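Local coordinates for protein separin (Saccharomyces cerevisiae, PDB 5U1T) that cleaves the MCD1/SCC1 subunit of cohesin at the onset of anaphase as a caspase-like cysteine protease, so that sister chromatids can separate, at residues L323-R334 / L370-I381; L391-F399 / F410-N421. All blocks are in the same frame, centred on the assembly; numbering follows the deposited sequence.

Contact 1. Residues L323-R334 / L370-I381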
loop_
_atom_site.group_PDB
_atom_site.type_symbol
_atom_site.label_atom_id
_atom_site.label_comp_id
_atom_site.label_asym_id
_atom_site.label_seq_id
_atom_site.Cartn_x
_atom_site.Cartn_y
_atom_site.Cartn_z
ATOM N N LEU A 323 26.978 61.588 12.408
ATOM C CA LEU A 323 26.378 61.123 11.187
ATOM C C LEU A 323 26.336 62.247 10.196
ATOM O O LEU A 323 26.702 62.096 9.042
ATOM C CB LEU A 323 24.950 60.698 11.478
ATOM C CG LEU A 323 24.690 59.511 12.396
ATOM C CD1 LEU A 323 23.213 59.341 12.673
ATOM C CD2 LEU A 323 25.281 58.249 11.804
ATOM N N LYS A 324 25.899 63.397 10.673
ATOM C CA LYS A 324 25.754 64.554 9.791
ATOM C C LYS A 324 27.030 64.845 9.003
ATOM O O LYS A 324 26.987 65.126 7.804
ATOM C CB LYS A 324 25.351 65.786 10.599
ATOM C CG LYS A 324 25.348 67.058 9.789
ATOM C CD LYS A 324 24.421 66.931 8.601
ATOM C CE LYS A 324 24.536 68.136 7.693
ATOM N NZ LYS A 324 23.382 68.193 6.766
ATOM N N CYS A 325 28.164 64.784 9.690
ATOM C CA CYS A 325 29.452 64.921 9.034
ATOM C C CYS A 325 29.706 63.753 8.087
ATOM O O CYS A 325 30.157 63.946 6.957
ATOM C CB CYS A 325 30.559 65.013 10.077
ATOM S SG CYS A 325 30.360 66.423 11.161
ATOM N N LEU A 326 29.405 62.546 8.556
ATOM C CA LEU A 326 29.564 61.333 7.757
ATOM C C LEU A 326 28.851 61.423 6.408
ATOM O O LEU A 326 29.403 61.025 5.378
ATOM C CB LEU A 326 29.053 60.129 8.542
ATOM C CG LEU A 326 30.063 59.505 9.498
ATOM C CD1 LEU A 326 30.394 60.470 10.608
ATOM C CD2 LEU A 326 29.517 58.195 10.054
ATOM N N VAL A 327 27.631 61.954 6.428
ATOM C CA VAL A 327 26.873 62.198 5.205
ATOM C C VAL A 327 27.612 63.188 4.313
ATOM O O VAL A 327 27.714 62.994 3.099
ATOM C CB VAL A 327 25.471 62.754 5.500
ATOM C CG1 VAL A 327 24.756 63.066 4.207
ATOM C CG2 VAL A 327 24.666 61.786 6.344
ATOM N N CYS A 328 28.127 64.246 4.932
ATOM C CA CYS A 328 28.888 65.274 4.226
ATOM C C CYS A 328 30.105 64.696 3.515
ATOM O O CYS A 328 30.364 64.989 2.347
ATOM C CB CYS A 328 29.346 66.376 5.196
ATOM S SG CYS A 328 28.035 67.485 5.808
ATOM N N LEU A 329 30.857 63.876 4.234
ATOM C CA LEU A 329 32.083 63.314 3.692
ATOM C C LEU A 329 31.805 62.385 2.516
ATOM O O LEU A 329 32.442 62.502 1.469
ATOM C CB LEU A 329 32.854 62.594 4.803
ATOM C CG LEU A 329 34.155 61.836 4.553
ATOM C CD1 LEU A 329 35.241 62.772 4.069
ATOM C CD2 LEU A 329 34.582 61.107 5.819
ATOM N N TRP A 330 30.839 61.485 2.673
ATOM C CA TRP A 330 30.620 60.467 1.656
ATOM C C TRP A 330 29.863 61.009 0.460
ATOM O O TRP A 330 29.920 60.431 -0.628
ATOM C CB TRP A 330 29.902 59.258 2.255
ATOM C CG TRP A 330 30.848 58.419 3.021
ATOM C CD1 TRP A 330 30.995 58.377 4.375
ATOM C CD2 TRP A 330 31.830 57.534 2.478
ATOM N NE1 TRP A 330 31.999 57.502 4.714
ATOM C CE2 TRP A 330 32.530 56.972 3.567
ATOM C CE3 TRP A 330 32.179 57.149 1.178
ATOM C CZ2 TRP A 330 33.566 56.041 3.395
ATOM C CZ3 TRP A 330 33.206 56.219 1.008
ATOM C CH2 TRP A 330 33.888 55.682 2.112
ATOM N N SER A 331 29.171 62.127 0.646
ATOM C CA SER A 331 28.513 62.760 -0.478
ATOM C C SER A 331 29.566 63.375 -1.389
ATOM O O SER A 331 29.432 63.338 -2.610
ATOM C CB SER A 331 27.513 63.809 -0.010
ATOM O OG SER A 331 26.670 63.294 1.000
ATOM N N THR A 332 30.628 63.924 -0.801
ATOM C CA THR A 332 31.695 64.510 -1.610
ATOM C C THR A 332 32.465 63.410 -2.340
ATOM O O THR A 332 32.965 63.633 -3.440
ATOM C CB THR A 332 32.687 65.360 -0.769
ATOM O OG1 THR A 332 31.963 66.259 0.075
ATOM C CG2 THR A 332 33.613 66.175 -1.678
ATOM N N ILE A 333 32.552 62.224 -1.739
ATOM C CA ILE A 333 33.262 61.117 -2.381
ATOM C C ILE A 333 32.582 60.728 -3.692
ATOM O O ILE A 333 33.250 60.611 -4.723
ATOM C CB ILE A 333 33.368 59.879 -1.466
ATOM C CG1 ILE A 333 34.234 60.202 -0.245
ATOM C CG2 ILE A 333 33.945 58.698 -2.232
ATOM C CD1 ILE A 333 35.001 59.029 0.321
ATOM N N ARG A 334 31.261 60.541 -3.652
ATOM C CA ARG A 334 30.485 60.271 -4.862
ATOM C C ARG A 334 30.714 61.372 -5.891
ATOM O O ARG A 334 31.053 61.093 -7.046
ATOM C CB ARG A 334 28.988 60.147 -4.550
ATOM C CG ARG A 334 28.470 58.722 -4.608
ATOM C CD ARG A 334 26.956 58.662 -4.793
ATOM N NE ARG A 334 26.584 58.095 -6.090
ATOM C CZ ARG A 334 25.928 58.756 -7.036
ATOM N NH1 ARG A 334 25.556 60.010 -6.831
ATOM N NH2 ARG A 334 25.636 58.163 -8.189
ATOM N N LEU A 370 18.729 61.194 9.497
ATOM C CA LEU A 370 20.154 61.323 9.180
ATOM C C LEU A 370 20.729 59.956 8.831
ATOM O O LEU A 370 21.534 59.811 7.904
ATOM C CB LEU A 370 20.920 61.934 10.354
ATOM C CG LEU A 370 21.142 63.444 10.346
ATOM C CD1 LEU A 370 21.628 63.910 11.702
ATOM C CD2 LEU A 370 22.143 63.822 9.267
ATOM N N LEU A 371 20.294 58.954 9.588
ATOM C CA LEU A 371 20.745 57.591 9.399
ATOM C C LEU A 371 20.301 57.077 8.036
ATOM O O LEU A 371 21.102 56.510 7.302
ATOM C CB LEU A 371 20.217 56.703 10.527
ATOM C CG LEU A 371 20.361 55.192 10.365
ATOM C CD1 LEU A 371 21.747 54.840 9.933
ATOM C CD2 LEU A 371 20.045 54.511 11.670
ATOM N N SER A 372 19.033 57.287 7.694
ATOM C CA SER A 372 18.505 56.776 6.438
ATOM C C SER A 372 19.236 57.394 5.272
ATOM O O SER A 372 19.527 56.731 4.280
ATOM C CB SER A 372 17.015 57.051 6.298
ATOM O OG SER A 372 16.589 56.708 4.986
ATOM N N GLU A 373 19.534 58.673 5.404
ATOM C CA GLU A 373 20.231 59.396 4.359
ATOM C C GLU A 373 21.663 58.882 4.177
ATOM O O GLU A 373 22.100 58.651 3.050
ATOM C CB GLU A 373 20.228 60.894 4.671
ATOM C CG GLU A 373 21.050 61.737 3.719
ATOM C CD GLU A 373 21.008 63.213 4.080
ATOM O OE1 GLU A 373 20.237 63.570 4.999
ATOM O OE2 GLU A 373 21.746 64.017 3.457
ATOM N N LEU A 374 22.388 58.703 5.280
ATOM C CA LEU A 374 23.751 58.201 5.201
ATOM C C LEU A 374 23.760 56.797 4.566
ATOM O O LEU A 374 24.607 56.496 3.722
ATOM C CB LEU A 374 24.400 58.185 6.586
ATOM C CG LEU A 374 25.830 57.640 6.675
ATOM C CD1 LEU A 374 26.769 58.359 5.724
ATOM C CD2 LEU A 374 26.341 57.744 8.096
ATOM N N LEU A 375 22.804 55.952 4.953
ATOM C CA LEU A 375 22.681 54.619 4.383
ATOM C C LEU A 375 22.331 54.681 2.908
ATOM O O LEU A 375 22.740 53.827 2.125
ATOM C CB LEU A 375 21.636 53.815 5.141
ATOM C CG LEU A 375 22.170 53.345 6.487
ATOM C CD1 LEU A 375 21.130 52.548 7.261
ATOM C CD2 LEU A 375 23.423 52.532 6.251
ATOM N N GLY A 376 21.581 55.703 2.525
ATOM C CA GLY A 376 21.226 55.898 1.133
ATOM C C GLY A 376 22.394 56.294 0.250
ATOM O O GLY A 376 22.545 55.783 -0.856
ATOM N N VAL A 377 23.226 57.211 0.730
ATOM C CA VAL A 377 24.328 57.704 -0.087
ATOM C C VAL A 377 25.402 56.634 -0.176
ATOM O O VAL A 377 26.098 56.528 -1.185
ATOM C CB VAL A 377 24.910 59.030 0.467
ATOM C CG1 VAL A 377 25.085 58.955 1.960
ATOM C CG2 VAL A 377 26.226 59.391 -0.218
ATOM N N LEU A 378 25.499 55.822 0.872
ATOM C CA LEU A 378 26.445 54.714 0.911
ATOM C C LEU A 378 26.066 53.586 -0.053
ATOM O O LEU A 378 26.942 52.965 -0.666
ATOM C CB LEU A 378 26.557 54.163 2.336
ATOM C CG LEU A 378 27.340 55.004 3.350
ATOM C CD1 LEU A 378 27.253 54.408 4.746
ATOM C CD2 LEU A 378 28.781 55.139 2.914
ATOM N N SER A 379 24.769 53.310 -0.174
ATOM C CA SER A 379 24.290 52.272 -1.086
ATOM C C SER A 379 24.588 52.651 -2.529
ATOM O O SER A 379 24.915 51.807 -3.365
ATOM C CB SER A 379 22.790 52.032 -0.896
ATOM O OG SER A 379 22.035 53.202 -1.138
ATOM N N GLU A 380 24.479 53.943 -2.803
ATOM C CA GLU A 380 24.786 54.472 -4.116
ATOM C C GLU A 380 26.270 54.306 -4.440
ATOM O O GLU A 380 26.635 54.083 -5.594
ATOM C CB GLU A 380 24.374 55.944 -4.198
ATOM C CG GLU A 380 22.884 56.134 -4.382
ATOM C CD GLU A 380 22.353 55.305 -5.540
ATOM O OE1 GLU A 380 21.347 54.580 -5.355
ATOM O OE2 GLU A 380 22.948 55.372 -6.639
ATOM N N ILE A 381 27.119 54.411 -3.423
ATOM C CA ILE A 381 28.546 54.201 -3.615
ATOM C C ILE A 381 28.801 52.769 -4.074
ATOM O O ILE A 381 29.561 52.532 -5.012
ATOM C CB ILE A 381 29.350 54.496 -2.325
ATOM C CG1 ILE A 381 29.500 56.007 -2.123
ATOM C CG2 ILE A 381 30.722 53.848 -2.389
ATOM C CD1 ILE A 381 30.804 56.569 -2.650
#
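Helices 323-334 and 370-381 run side by side in nearly the same direction, their axes 9.3 Å apart and inclined by 21°, and they come nearest where Val327 faces Leu374. These two side chains slide past each other in opposite directions: Val327 CG2 lies 3.6 Å from Leu374 CB. With its CG anti to the backbone N (chi1 178°), Leu374 reaches across toward the opposing backbone, and its CD2 rests 3.6 Å from Leu326 CB while also meeting Leu323 CD2. Leu370 closes this end by laying CD2 against Lys324, crossing the lysine chain at about a right angle.

One turn further along, the Trp330 indole takes over. Leu378 sets CD2 over one of its faces in a CH-pi contact, 4.0 Å from the centroid of the five-membered ring, while Ile333 CD1 of its own helix lies against the opposite face. Ile381 CD1 comes to the edge at CE3, 4.1 Å away, and the same methyl also touches Ile333 CG2.

At the partly exposed end, Arg334 lays CG along Ile381 CD1 at 3.7 Å and passes NE near Glu380 CB. Its NH2 is 4.2 Å from Glu380 OE2, but that oxygen is well out of the guanidinium plane, so only the nearness of opposite charges acts between them. Its salt-bridge partners are Asp384, further along the second helix, and Glu155; Arg162 pairs with Glu380. Cut back to alanine, this position would probably lose the link to Asp384, leave Glu155 without its mate and strip one neighbour from Ile381 CD1. No hydrogen bond crosses between the two segments: apolar packing joins them, Arg334 adds an ionic tie between their helices, and Glu155 and Arg162 bind the charged end to an earlier part of the chain.

Contact 2. Residues L391-F399 / F410-N421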
loop_
_atom_site.group_PDB
_atom_site.type_symbol
_atom_site.label_atom_id
_atom_site.label_comp_id
_atom_site.label_asym_id
_atom_site.label_seq_id
_atom_site.Cartn_x
_atom_site.Cartn_y
_atom_site.Cartn_z
ATOM N N LEU A 391 27.265 46.234 -0.631
ATOM C CA LEU A 391 25.872 46.690 -0.618
ATOM C C LEU A 391 25.016 45.858 0.326
ATOM O O LEU A 391 24.131 46.382 1.003
ATOM C CB LEU A 391 25.247 46.649 -2.011
ATOM C CG LEU A 391 23.832 47.240 -2.011
ATOM C CD1 LEU A 391 23.853 48.665 -1.472
ATOM C CD2 LEU A 391 23.233 47.216 -3.386
ATOM N N SER A 392 25.275 44.558 0.368
ATOM C CA SER A 392 24.463 43.667 1.178
ATOM C C SER A 392 24.628 43.955 2.668
ATOM O O SER A 392 23.767 43.620 3.476
ATOM C CB SER A 392 24.806 42.221 0.883
ATOM O OG SER A 392 23.906 41.399 1.581
ATOM N N ASN A 393 25.735 44.587 3.027
ATOM C CA ASN A 393 25.916 45.047 4.392
ATOM C C ASN A 393 25.038 46.265 4.706
ATOM O O ASN A 393 24.589 46.439 5.840
ATOM C CB ASN A 393 27.392 45.371 4.640
ATOM C CG ASN A 393 28.199 44.159 5.070
ATOM O OD1 ASN A 393 27.663 43.062 5.254
ATOM N ND2 ASN A 393 29.498 44.354 5.237
ATOM N N ILE A 394 24.802 47.105 3.697
ATOM C CA ILE A 394 23.976 48.300 3.860
ATOM C C ILE A 394 22.503 47.935 3.954
ATOM O O ILE A 394 21.736 48.611 4.636
ATOM C CB ILE A 394 24.195 49.298 2.702
ATOM C CG1 ILE A 394 25.687 49.551 2.543
ATOM C CG2 ILE A 394 23.452 50.612 2.948
ATOM C CD1 ILE A 394 26.008 50.588 1.552
ATOM N N ILE A 395 22.118 46.859 3.271
ATOM C CA ILE A 395 20.794 46.272 3.434
ATOM C C ILE A 395 20.627 45.764 4.857
ATOM O O ILE A 395 19.566 45.918 5.466
ATOM C CB ILE A 395 20.557 45.110 2.450
ATOM C CG1 ILE A 395 20.672 45.616 1.016
ATOM C CG2 ILE A 395 19.192 44.482 2.678
ATOM C CD1 ILE A 395 20.482 44.556 -0.006
ATOM N N SER A 396 21.692 45.169 5.388
ATOM C CA SER A 396 21.669 44.639 6.745
ATOM C C SER A 396 21.431 45.753 7.768
ATOM O O SER A 396 20.588 45.617 8.659
ATOM C CB SER A 396 22.971 43.889 7.056
ATOM O OG SER A 396 22.929 42.556 6.573
ATOM N N VAL A 397 22.158 46.860 7.635
ATOM C CA VAL A 397 22.041 47.949 8.597
ATOM C C VAL A 397 20.643 48.563 8.537
ATOM O O VAL A 397 20.032 48.828 9.570
ATOM C CB VAL A 397 23.123 49.019 8.364
ATOM C CG1 VAL A 397 22.904 50.235 9.268
ATOM C CG2 VAL A 397 24.488 48.412 8.616
ATOM N N LEU A 398 20.128 48.753 7.330
ATOM C CA LEU A 398 18.762 49.231 7.157
ATOM C C LEU A 398 17.778 48.301 7.852
ATOM O O LEU A 398 16.870 48.764 8.548
ATOM C CB LEU A 398 18.411 49.361 5.669
ATOM C CG LEU A 398 18.905 50.609 4.934
ATOM C CD1 LEU A 398 18.683 50.454 3.451
ATOM C CD2 LEU A 398 18.186 51.832 5.459
ATOM N N PHE A 399 17.963 46.993 7.679
ATOM C CA PHE A 399 17.055 46.035 8.290
ATOM C C PHE A 399 17.072 46.122 9.807
ATOM O O PHE A 399 16.036 46.011 10.462
ATOM C CB PHE A 399 17.391 44.610 7.882
ATOM C CG PHE A 399 16.669 43.588 8.698
ATOM C CD1 PHE A 399 15.322 43.336 8.475
ATOM C CD2 PHE A 399 17.315 42.906 9.716
ATOM C CE1 PHE A 399 14.633 42.401 9.242
ATOM C CE2 PHE A 399 16.636 41.975 10.482
ATOM C CZ PHE A 399 15.290 41.726 10.245
ATOM N N PHE A 410 11.730 51.899 7.345
ATOM C CA PHE A 410 13.036 51.283 7.128
ATOM C C PHE A 410 12.939 49.904 6.475
ATOM O O PHE A 410 13.769 49.553 5.639
ATOM C CB PHE A 410 13.802 51.187 8.441
ATOM C CG PHE A 410 14.566 52.416 8.769
ATOM C CD1 PHE A 410 15.854 52.593 8.281
ATOM C CD2 PHE A 410 13.996 53.417 9.542
ATOM C CE1 PHE A 410 16.572 53.748 8.578
ATOM C CE2 PHE A 410 14.707 54.580 9.845
ATOM C CZ PHE A 410 15.996 54.748 9.360
ATOM N N LEU A 411 11.924 49.129 6.845
ATOM C CA LEU A 411 11.793 47.776 6.318
ATOM C C LEU A 411 11.428 47.845 4.848
ATOM O O LEU A 411 11.982 47.106 4.035
ATOM C CB LEU A 411 10.749 46.967 7.093
ATOM C CG LEU A 411 10.621 45.508 6.658
ATOM C CD1 LEU A 411 11.951 44.807 6.854
ATOM C CD2 LEU A 411 9.516 44.796 7.422
ATOM N N LEU A 412 10.499 48.733 4.504
ATOM C CA LEU A 412 10.179 48.950 3.100
ATOM C C LEU A 412 11.438 49.401 2.370
ATOM O O LEU A 412 11.714 48.949 1.259
ATOM C CB LEU A 412 9.056 49.969 2.931
ATOM C CG LEU A 412 7.635 49.431 3.109
ATOM C CD1 LEU A 412 6.636 50.568 3.211
ATOM C CD2 LEU A 412 7.272 48.505 1.971
ATOM N N LYS A 413 12.232 50.252 3.006
ATOM C CA LYS A 413 13.460 50.697 2.364
ATOM C C LYS A 413 14.441 49.530 2.214
ATOM O O LYS A 413 15.156 49.419 1.222
ATOM C CB LYS A 413 14.098 51.851 3.143
ATOM C CG LYS A 413 14.882 52.805 2.249
ATOM C CD LYS A 413 15.773 53.740 3.034
ATOM C CE LYS A 413 16.534 54.718 2.104
ATOM N NZ LYS A 413 17.307 53.984 1.038
ATOM N N THR A 414 14.449 48.649 3.201
ATOM C CA THR A 414 15.294 47.465 3.168
ATOM C C THR A 414 14.918 46.510 2.026
ATOM O O THR A 414 15.770 46.148 1.213
ATOM C CB THR A 414 15.216 46.717 4.510
ATOM O OG1 THR A 414 15.705 47.574 5.553
ATOM C CG2 THR A 414 16.025 45.405 4.464
ATOM N N ALA A 415 13.649 46.104 1.980
ATOM C CA ALA A 415 13.114 45.271 0.906
ATOM C C ALA A 415 13.508 45.785 -0.472
ATOM O O ALA A 415 14.011 45.046 -1.319
ATOM C CB ALA A 415 11.590 45.193 1.016
ATOM N N ASN A 416 13.284 47.071 -0.697
ATOM C CA ASN A 416 13.532 47.628 -2.013
ATOM C C ASN A 416 15.000 47.635 -2.398
ATOM O O ASN A 416 15.334 47.420 -3.553
ATOM C CB ASN A 416 12.967 49.028 -2.103
ATOM C CG ASN A 416 12.495 49.353 -3.486
ATOM O OD1 ASN A 416 12.118 48.468 -4.247
ATOM N ND2 ASN A 416 12.529 50.628 -3.835
ATOM N N LEU A 417 15.879 47.871 -1.434
ATOM C CA LEU A 417 17.301 47.862 -1.729
ATOM C C LEU A 417 17.734 46.456 -2.088
ATOM O O LEU A 417 18.578 46.255 -2.969
ATOM C CB LEU A 417 18.108 48.383 -0.550
ATOM C CG LEU A 417 19.588 48.603 -0.846
ATOM C CD1 LEU A 417 19.742 49.403 -2.103
ATOM C CD2 LEU A 417 20.238 49.304 0.315
ATOM N N GLU A 418 17.150 45.488 -1.382
ATOM C CA GLU A 418 17.331 44.075 -1.677
ATOM C C GLU A 418 16.949 43.793 -3.127
ATOM O O GLU A 418 17.748 43.261 -3.899
ATOM C CB GLU A 418 16.493 43.220 -0.715
ATOM C CG GLU A 418 16.762 41.734 -0.793
ATOM C CD GLU A 418 18.259 41.418 -0.769
ATOM O OE1 GLU A 418 18.929 41.692 0.257
ATOM O OE2 GLU A 418 18.771 40.896 -1.789
ATOM N N ILE A 419 15.727 44.174 -3.489
ATOM C CA ILE A 419 15.248 44.042 -4.860
ATOM C C ILE A 419 16.151 44.748 -5.862
ATOM O O ILE A 419 16.453 44.210 -6.933
ATOM C CB ILE A 419 13.833 44.593 -5.010
ATOM C CG1 ILE A 419 12.837 43.676 -4.302
ATOM C CG2 ILE A 419 13.473 44.734 -6.476
ATOM C CD1 ILE A 419 12.864 42.233 -4.792
ATOM N N SER A 420 16.587 45.949 -5.511
ATOM C CA SER A 420 17.466 46.694 -6.389
ATOM C C SER A 420 18.661 45.844 -6.764
ATOM O O SER A 420 18.896 45.597 -7.944
ATOM C CB SER A 420 17.920 48.011 -5.748
ATOM O OG SER A 420 16.894 48.984 -5.845
ATOM N N ASN A 421 19.361 45.393 -5.746
ATOM C CA ASN A 421 20.524 44.547 -5.865
ATOM C C ASN A 421 20.276 43.344 -6.743
ATOM O O ASN A 421 21.100 42.952 -7.544
ATOM C CB ASN A 421 20.876 44.058 -4.479
ATOM C CG ASN A 421 22.056 43.154 -4.483
ATOM O OD1 ASN A 421 22.638 42.905 -5.509
ATOM N ND2 ASN A 421 22.414 42.658 -3.339
#
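Leu398 and Thr414 meet where helices 391-399 and 410-421 lie closest in backbone, in an antiparallel pair whose axes are 8.6 Å apart at 163°. The tight part is a run of interlocking knobs. Leu398 sits among Phe410, Lys413, Thr414 and Leu417: its CD2 comes to the edge of the Phe410 ring, 3.7 Å from CD1, while its CD1 touches Leu417 CD2. In return Leu417 fits between Leu391, Ile394, Ile395 and Leu398, with CG 3.7 Å from Ile395 CG1. Ile395 fills the next hole, among Thr414, Leu417, Glu418 and Asn421; the buried Glu418 brings OE1 up to Ile395 CD1, and the same oxygen forms a salt bridge with Lys437 of helix 431-444.

Thr414 puts its two branches to different use. CG2, anti to the backbone N, packs 3.8 Å from Ile395 CG2; OG1 turns back and donates to Phe410 O at 2.8 Å, from above the carbonyl plane and on the opposite face from Thr414 N. The hydroxyl is thus satisfied within its own helix, and its approach to Phe399 N is too poorly angled to bond.

The margins are looser. Lys413 crosses Leu398 at a slant, its CD 3.9 Å from Leu398 CD2, and the partly exposed Asn421 offers CB to Leu391 CD2 at 4.1 Å. Another protein's chain, probably the inhibitor securin, reaches helix 391-399 at Asn393, Ser396, Val397 and Phe399. Two consecutive helices, a short link and knobs-into-holes packing make this a helical hairpin, the building unit of an all-helical alpha-alpha array.

In the fold
The two contacts are consecutive layers of one helical stack, their centres 15 Å apart. Helix 365-384 is the middle layer: it presents one side to helix 319-336 in contact 1 and another to the hairpin of contact 2, and the chain passes almost directly from it into helix 388-404. Ile394 does much of the joining, with CD1 3.4 Å from Leu378 O and CG2 3.4 Å from Leu375 O; at the other helix of the hairpin, Lys413 CE lies against Ser372 OG. The centres of contacts 1 and 2 are about 66 and 51 Å from the chain's centre. Both are structural packing within the helical domain, away from Cys1497, the probable catalytic cysteine.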